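Local atomic coordinates of hypothetical protein (Nitrosomonas europaea, PDB entry 2IN3), a protein that is probably a thiol-disulfide oxidoreductase of the DsbA family, FrnE-like subfamily, and a putative protein disulfide isomerase. Residues A37-K42 with D206-Q211; L180-G185 with Y189-G194. All coordinates share one frame; numbering follows the deposited sequence.

Interaction 1. Residues A37-K42 with D206-Q211; sequences AFLTVK and DTWLQQ
Leu209 and Leu39 meet methyl to methyl where the C-terminal helix of the thioredoxin-type fold, 198-211, lies beside the residues leading into the edge strand 40-45. Leu209 gives the most surface to this small contact, apolar in its side chains. Its CD2 stands 4.0 Å from CD2 of Leu39, and the two side chains reach toward each other tip to tip. Each leucine has CG anti to its own carbonyl carbon (chi1 -66° at Leu209, -67° at Leu39), which sends the branched end toward the other segment. Branched aliphatic chains suit an interface that offers them no polar partner across it. Leu39 is the more deeply buried of the two and also rests on Pro8, whereas Leu209 leans on Tyr35 of helix 19-35, a helix that Asp206 reaches as well through its hydrogen bond to the Tyr35 hydroxyl. The same CD2 of Leu39 approaches the Trp208 ring obliquely, 4.2 Å from CZ3, while CD2 of Leu209 sits at the edge of that indole, in its plane. Phe38 closes the outer margin with the root of its side chain: its ring leads away from the helix, leaving CB 4.4 Å from Leu209 CD2.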
ATOM      1  N   ALA A  37      15.673   1.935  12.982  1.00 44.19           N
ATOM      2  CA  ALA A  37      16.207   2.433  14.237  1.00 44.05           C
ATOM      3  C   ALA A  37      16.039   3.950  14.348  1.00 44.73           C
ATOM      4  O   ALA A  37      16.110   4.492  15.445  1.00 45.21           O
ATOM      5  CB  ALA A  37      17.683   2.034  14.424  1.00 44.81           C
ATOM      6  N   PHE A  38      15.755   4.613  13.231  1.00 44.63           N
ATOM      7  CA  PHE A  38      15.788   6.076  13.147  1.00 45.55           C
ATOM      8  C   PHE A  38      14.454   6.698  12.724  1.00 45.32           C
ATOM      9  O   PHE A  38      14.198   7.870  13.010  1.00 45.79           O
ATOM     10  CB  PHE A  38      16.878   6.489  12.156  1.00 45.36           C
ATOM     11  CG  PHE A  38      18.191   5.804  12.414  1.00 45.86           C
ATOM     12  CD1 PHE A  38      18.924   6.103  13.564  1.00 45.97           C
ATOM     13  CD2 PHE A  38      18.681   4.843  11.522  1.00 46.02           C
ATOM     14  CE1 PHE A  38      20.133   5.470  13.828  1.00 47.71           C
ATOM     15  CE2 PHE A  38      19.890   4.194  11.782  1.00 45.17           C
ATOM     16  CZ  PHE A  38      20.617   4.520  12.932  1.00 46.51           C
ATOM     17  N   LEU A  39      13.629   5.910  12.040  1.00 44.75           N
ATOM     18  CA  LEU A  39      12.318   6.349  11.566  1.00 44.90           C
ATOM     19  C   LEU A  39      11.292   5.258  11.867  1.00 45.75           C
ATOM     20  O   LEU A  39      11.590   4.075  11.719  1.00 46.01           O
ATOM     21  CB  LEU A  39      12.368   6.602  10.048  1.00 45.32           C
ATOM     22  CG  LEU A  39      13.219   7.773   9.550  1.00 44.81           C
ATOM     23  CD1 LEU A  39      13.405   7.733   8.031  1.00 43.77           C
ATOM     24  CD2 LEU A  39      12.600   9.116  10.003  1.00 43.66           C
ATOM     25  N   THR A  40      10.092   5.626  12.315  1.00 44.92           N
ATOM     26  CA  THR A  40       9.042   4.605  12.445  1.00 45.20           C
ATOM     27  C   THR A  40       8.270   4.576  11.145  1.00 45.67           C
ATOM     28  O   THR A  40       7.654   5.579  10.779  1.00 46.18           O
ATOM     29  CB  THR A  40       8.084   4.878  13.602  1.00 45.53           C
ATOM     30  OG1 THR A  40       8.845   5.062  14.804  1.00 45.05           O
ATOM     31  CG2 THR A  40       7.123   3.687  13.786  1.00 45.38           C
ATOM     32  N   VAL A  41       8.321   3.445  10.448  1.00 45.23           N
ATOM     33  CA  VAL A  41       7.787   3.371   9.076  1.00 44.65           C
ATOM     34  C   VAL A  41       6.381   2.795   9.161  1.00 43.94           C
ATOM     35  O   VAL A  41       6.183   1.717   9.734  1.00 42.77           O
ATOM     36  CB  VAL A  41       8.668   2.550   8.079  1.00 45.89           C
ATOM     37  CG1 VAL A  41       8.114   2.722   6.667  1.00 46.68           C
ATOM     38  CG2 VAL A  41      10.143   3.041   8.079  1.00 43.55           C
ATOM     39  N   LYS A  42       5.395   3.550   8.668  1.00 42.77           N
ATOM     40  CA  LYS A  42       3.981   3.168   8.834  1.00 43.17           C
ATOM     41  C   LYS A  42       3.241   3.307   7.504  1.00 43.07           C
ATOM     42  O   LYS A  42       3.685   4.036   6.656  1.00 43.33           O
ATOM     43  CB  LYS A  42       3.317   4.044   9.887  1.00 42.62           C
ATOM     44  CG  LYS A  42       3.872   3.904  11.310  1.00 43.43           C
ATOM     45  CD  LYS A  42       3.228   4.874  12.306  1.00 45.45           C
ATOM     46  CE  LYS A  42       1.803   4.524  12.614  1.00 50.42           C
ATOM     47  NZ  LYS A  42       1.290   5.321  13.793  1.00 53.04           N
ATOM     48  N   ASP A 206      18.690  10.158   3.820  1.00 38.63           N
ATOM     49  CA  ASP A 206      19.945  10.519   4.472  1.00 38.27           C
ATOM     50  C   ASP A 206      20.014  12.029   4.729  1.00 38.24           C
ATOM     51  O   ASP A 206      20.412  12.466   5.804  1.00 37.88           O
ATOM     52  CB  ASP A 206      21.130  10.069   3.617  1.00 38.22           C
ATOM     53  CG  ASP A 206      21.357   8.546   3.646  1.00 39.49           C
ATOM     54  OD1 ASP A 206      20.736   7.837   4.477  1.00 36.86           O
ATOM     55  OD2 ASP A 206      22.212   8.065   2.858  1.00 39.06           O
ATOM     56  N   THR A 207      19.652  12.817   3.712  1.00 38.42           N
ATOM     57  CA  THR A 207      19.690  14.284   3.803  1.00 38.48           C
ATOM     58  C   THR A 207      18.660  14.796   4.808  1.00 38.53           C
ATOM     59  O   THR A 207      18.961  15.682   5.623  1.00 37.77           O
ATOM     60  CB  THR A 207      19.485  14.918   2.385  1.00 39.38           C
ATOM     61  OG1 THR A 207      20.586  14.538   1.560  1.00 39.95           O
ATOM     62  CG2 THR A 207      19.421  16.445   2.452  1.00 40.39           C
ATOM     63  N   TRP A 208      17.459  14.226   4.772  1.00 38.71           N
ATOM     64  CA  TRP A 208      16.429  14.587   5.754  1.00 38.79           C
ATOM     65  C   TRP A 208      16.957  14.368   7.179  1.00 38.73           C
ATOM     66  O   TRP A 208      16.926  15.290   7.999  1.00 38.89           O
ATOM     67  CB  TRP A 208      15.073  13.850   5.525  1.00 38.97           C
ATOM     68  CG  TRP A 208      14.032  14.478   6.427  1.00 39.52           C
ATOM     69  CD1 TRP A 208      13.237  15.556   6.132  1.00 40.95           C
ATOM     70  CD2 TRP A 208      13.784  14.166   7.808  1.00 38.83           C
ATOM     71  NE1 TRP A 208      12.475  15.895   7.227  1.00 41.27           N
ATOM     72  CE2 TRP A 208      12.797  15.070   8.271  1.00 40.24           C
ATOM     73  CE3 TRP A 208      14.292  13.209   8.695  1.00 38.41           C
ATOM     74  CZ2 TRP A 208      12.311  15.052   9.594  1.00 40.95           C
ATOM     75  CZ3 TRP A 208      13.796  13.176  10.009  1.00 38.75           C
ATOM     76  CH2 TRP A 208      12.815  14.093  10.440  1.00 41.15           C
ATOM     77  N   LEU A 209      17.464  13.165   7.467  1.00 38.78           N
ATOM     78  CA  LEU A 209      18.019  12.872   8.810  1.00 39.75           C
ATOM     79  C   LEU A 209      19.221  13.749   9.205  1.00 40.34           C
ATOM     80  O   LEU A 209      19.354  14.106  10.372  1.00 40.52           O
ATOM     81  CB  LEU A 209      18.378  11.381   8.953  1.00 40.22           C
ATOM     82  CG  LEU A 209      17.183  10.415   8.911  1.00 40.53           C
ATOM     83  CD1 LEU A 209      17.625   9.019   8.440  1.00 43.59           C
ATOM     84  CD2 LEU A 209      16.416  10.381  10.251  1.00 44.54           C
ATOM     85  N   GLN A 210      20.079  14.079   8.237  1.00 40.97           N
ATOM     86  CA  GLN A 210      21.222  14.982   8.471  1.00 42.47           C
ATOM     87  C   GLN A 210      20.746  16.396   8.819  1.00 43.63           C
ATOM     88  O   GLN A 210      21.264  17.017   9.737  1.00 43.44           O
ATOM     89  CB  GLN A 210      22.150  15.034   7.243  1.00 41.91           C
ATOM     90  CG  GLN A 210      23.261  16.121   7.329  1.00 43.12           C
ATOM     91  CD  GLN A 210      23.926  16.429   5.985  1.00 43.97           C
ATOM     92  OE1 GLN A 210      23.594  15.842   4.952  1.00 48.80           O
ATOM     93  NE2 GLN A 210      24.880  17.354   6.002  1.00 46.50           N
ATOM     94  N   GLN A 211      19.750  16.888   8.080  1.00 45.94           N
ATOM     95  CA  GLN A 211      19.219  18.245   8.276  1.00 48.50           C
ATOM     96  C   GLN A 211      18.279  18.345   9.469  1.00 49.71           C
ATOM     97  O   GLN A 211      18.087  19.430  10.030  1.00 49.57           O
ATOM     98  CB  GLN A 211      18.487  18.717   7.018  1.00 48.94           C
ATOM     99  CG  GLN A 211      19.402  18.938   5.832  1.00 51.47           C
ATOM    100  CD  GLN A 211      18.647  19.164   4.533  1.00 54.83           C
ATOM    101  OE1 GLN A 211      17.470  18.807   4.399  1.00 58.19           O
ATOM    102  NE2 GLN A 211      19.336  19.745   3.553  1.00 56.97           N
TER

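Interaction 2. Residues L180-G185 with Y189-G194; sequences LVVESG and YLITTG. With EDO (1,2-ethanediol), chain F.
Leu180 faces both Ile191 and Thr192 in a classic beta bulge within the antiparallel hairpin 179-184/187-192, at one margin of the thioredoxin-like sheet. Backbone bonds hold the two strands together. Val182 and Tyr189 form a regular hydrogen-bonded pair, Val182 N to Tyr189 O at 2.9 Å and Tyr189 N to Val182 O at 2.8 Å. At the bulge, Leu180 O receives Ile191 N at 2.8 Å and, weakly, Thr192 N, while Leu180 N gives a fairly straight bond (163°) to Thr192 O. Between these pairs, Val181 CA directs a C-H at Tyr189 O.

Apolar contacts lie on both sides of the hairpin. Val181 CG2 meets Leu190 CD1 on one face. On the other, the side chains of Val182 and Ile191 pass at a slant, Val182 CG2 lying 3.7 Å from Ile191 CG1, and Thr192 CG2 packs against Leu180 CB at 3.8 Å. Beta-branched residues suit these extended strands, and the Tyr189 ring turns its edge to Val182 O and Ser184 CB.

Polar bonds continue from the bulge into the turn. Thr192 OG1, anti to the backbone N (chi1 -177°), donates to Gly194 O at 3.0 Å. A valine here would probably leave Gly194 O without its side-chain donor. An ethanediol, probably from the crystallisation liquor, hydrogen-bonds Thr193 OG1 through its O2, which also donates to Thr193 O at 3.1 Å.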
ATOM      1  N   LEU A 180       6.049   9.045  -0.083  1.00 43.65           N
ATOM      2  CA  LEU A 180       6.676   8.930   1.225  1.00 43.66           C
ATOM      3  C   LEU A 180       6.700  10.314   1.832  1.00 43.40           C
ATOM      4  O   LEU A 180       7.118  11.288   1.171  1.00 43.02           O
ATOM      5  CB  LEU A 180       8.112   8.394   1.085  1.00 43.63           C
ATOM      6  CG  LEU A 180       8.229   6.873   0.838  1.00 44.02           C
ATOM      7  CD1 LEU A 180       9.682   6.523   0.586  1.00 45.12           C
ATOM      8  CD2 LEU A 180       7.729   6.043   1.992  1.00 45.78           C
ATOM      9  N   VAL A 181       6.261  10.392   3.078  1.00 42.78           N
ATOM     10  CA  VAL A 181       6.211  11.644   3.833  1.00 44.17           C
ATOM     11  C   VAL A 181       6.785  11.404   5.219  1.00 44.11           C
ATOM     12  O   VAL A 181       6.373  10.460   5.913  1.00 44.26           O
ATOM     13  CB  VAL A 181       4.741  12.177   3.982  1.00 44.04           C
ATOM     14  CG1 VAL A 181       4.687  13.362   4.974  1.00 45.16           C
ATOM     15  CG2 VAL A 181       4.194  12.604   2.641  1.00 44.65           C
ATOM     16  N   VAL A 182       7.717  12.266   5.625  1.00 44.47           N
ATOM     17  CA  VAL A 182       8.167  12.287   7.015  1.00 45.00           C
ATOM     18  C   VAL A 182       7.338  13.278   7.843  1.00 45.11           C
ATOM     19  O   VAL A 182       7.138  14.432   7.465  1.00 45.49           O
ATOM     20  CB  VAL A 182       9.683  12.610   7.159  1.00 44.20           C
ATOM     21  CG1 VAL A 182      10.080  12.606   8.640  1.00 44.62           C
ATOM     22  CG2 VAL A 182      10.537  11.587   6.395  1.00 45.19           C
ATOM     23  N   GLU A 183       6.832  12.797   8.965  1.00 45.97           N
ATOM     24  CA  GLU A 183       6.098  13.633   9.886  1.00 47.55           C
ATOM     25  C   GLU A 183       6.900  13.656  11.168  1.00 47.64           C
ATOM     26  O   GLU A 183       7.156  12.612  11.788  1.00 47.35           O
ATOM     27  CB  GLU A 183       4.695  13.068  10.118  1.00 47.88           C
ATOM     28  CG  GLU A 183       3.843  13.913  11.028  1.00 50.93           C
ATOM     29  CD  GLU A 183       2.369  13.589  10.914  1.00 54.13           C
ATOM     30  OE1 GLU A 183       1.999  12.387  10.983  1.00 53.15           O
ATOM     31  OE2 GLU A 183       1.581  14.555  10.767  1.00 55.71           O
ATOM     32  N   SER A 184       7.317  14.853  11.544  1.00 48.61           N
ATOM     33  CA  SER A 184       8.098  15.033  12.741  1.00 49.77           C
ATOM     34  C   SER A 184       7.490  16.197  13.525  1.00 50.38           C
ATOM     35  O   SER A 184       7.542  17.357  13.089  1.00 50.11           O
ATOM     36  CB  SER A 184       9.563  15.292  12.392  1.00 49.88           C
ATOM     37  OG  SER A 184      10.300  15.518  13.575  1.00 49.74           O
ATOM     38  N   GLY A 185       6.874  15.860  14.656  1.00 50.91           N
ATOM     39  CA  GLY A 185       6.219  16.849  15.512  1.00 52.72           C
ATOM     40  C   GLY A 185       5.078  17.448  14.725  1.00 53.45           C
ATOM     41  O   GLY A 185       4.220  16.729  14.219  1.00 53.96           O
ATOM     42  N   TYR A 189       7.144  16.550   5.681  1.00 47.22           N
ATOM     43  CA  TYR A 189       8.122  16.727   4.627  1.00 46.30           C
ATOM     44  C   TYR A 189       7.869  15.685   3.561  1.00 46.78           C
ATOM     45  O   TYR A 189       7.877  14.488   3.845  1.00 45.22           O
ATOM     46  CB  TYR A 189       9.525  16.526   5.187  1.00 45.82           C
ATOM     47  CG  TYR A 189       9.855  17.411   6.352  1.00 45.13           C
ATOM     48  CD1 TYR A 189      10.528  18.612   6.152  1.00 45.39           C
ATOM     49  CD2 TYR A 189       9.524  17.044   7.656  1.00 43.46           C
ATOM     50  CE1 TYR A 189      10.837  19.431   7.203  1.00 45.96           C
ATOM     51  CE2 TYR A 189       9.844  17.864   8.725  1.00 45.26           C
ATOM     52  CZ  TYR A 189      10.499  19.059   8.485  1.00 45.43           C
ATOM     53  OH  TYR A 189      10.831  19.914   9.520  1.00 46.39           O
ATOM     54  N   LEU A 190       7.649  16.136   2.335  1.00 47.73           N
ATOM     55  CA  LEU A 190       7.424  15.209   1.242  1.00 49.44           C
ATOM     56  C   LEU A 190       8.768  14.680   0.780  1.00 50.16           C
ATOM     57  O   LEU A 190       9.653  15.469   0.419  1.00 51.19           O
ATOM     58  CB  LEU A 190       6.685  15.923   0.104  1.00 49.71           C
ATOM     59  CG  LEU A 190       6.277  15.134  -1.135  1.00 50.33           C
ATOM     60  CD1 LEU A 190       5.337  13.990  -0.771  1.00 52.51           C
ATOM     61  CD2 LEU A 190       5.652  16.100  -2.154  1.00 50.51           C
ATOM     62  N   ILE A 191       8.945  13.360   0.822  1.00 49.87           N
ATOM     63  CA  ILE A 191      10.197  12.724   0.362  1.00 50.50           C
ATOM     64  C   ILE A 191      10.133  12.375  -1.129  1.00 50.74           C
ATOM     65  O   ILE A 191      11.000  12.808  -1.893  1.00 51.58           O
ATOM     66  CB  ILE A 191      10.588  11.475   1.219  1.00 50.19           C
ATOM     67  CG1 ILE A 191      10.726  11.829   2.704  1.00 50.22           C
ATOM     68  CG2 ILE A 191      11.897  10.819   0.722  1.00 51.62           C
ATOM     69  CD1 ILE A 191      11.854  12.832   3.047  1.00 52.80           C
ATOM     70  N   THR A 192       9.100  11.634  -1.548  1.00 50.15           N
ATOM     71  CA  THR A 192       8.934  11.240  -2.961  1.00 50.42           C
ATOM     72  C   THR A 192       7.457  11.116  -3.263  1.00 49.87           C
ATOM     73  O   THR A 192       6.670  10.846  -2.350  1.00 47.84           O
ATOM     74  CB  THR A 192       9.649   9.848  -3.294  1.00 51.09           C
ATOM     75  OG1 THR A 192       9.521   9.542  -4.692  1.00 55.66           O
ATOM     76  CG2 THR A 192       9.042   8.707  -2.548  1.00 50.48           C
ATOM     77  N   THR A 193       7.066  11.302  -4.521  1.00 49.38           N
ATOM     78  CA  THR A 193       5.653  11.084  -4.883  1.00 51.45           C
ATOM     79  C   THR A 193       5.461  10.167  -6.074  1.00 51.73           C
ATOM     80  O   THR A 193       4.686  10.491  -6.988  1.00 55.02           O
ATOM     81  CB  THR A 193       4.912  12.371  -5.250  1.00 51.70           C
ATOM     82  OG1 THR A 193       5.575  12.967  -6.365  1.00 54.31           O
ATOM     83  CG2 THR A 193       4.877  13.328  -4.092  1.00 52.88           C
ATOM     84  N   GLY A 194       6.146   9.033  -6.072  1.00 50.52           N
ATOM     85  CA  GLY A 194       6.151   8.115  -7.198  1.00 48.80           C
ATOM     86  C   GLY A 194       7.266   7.130  -6.947  1.00 48.03           C
ATOM     87  O   GLY A 194       8.084   7.339  -6.044  1.00 46.41           O
TER
HETATM   88  C1  EDO F 219       6.605  11.256 -11.605  1.00121.03           C
HETATM   89  O1  EDO F 219       6.679   9.855 -11.294  1.00120.50           O
HETATM   90  C2  EDO F 219       5.731  11.965 -10.558  1.00121.23           C
HETATM   91  O2  EDO F 219       6.323  11.836  -9.247  1.00121.16           O

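Overall arrangement
Trp208 joins the two contacts: its NE1 lies 3.2 Å from CG of Tyr189, the two rings meeting edge-to-face, and its CZ2 packs on Val182 CG1. Interaction 2 knits neighbouring strands within the sheet, chiefly by main-chain hydrogen bonds, whereas interaction 1 brings the following helix, 198-211, against the approach to strand 40-45, at the other margin of that sheet, through side-chain packing alone. Both are partly buried, but interaction 2 covers 401 Å² against 139 Å². Along the chain the hairpin is nested inside the loop closed by 37-42 with 206-211, and the helix packs on the hairpin face that carries Val182, Tyr189 and Thr192.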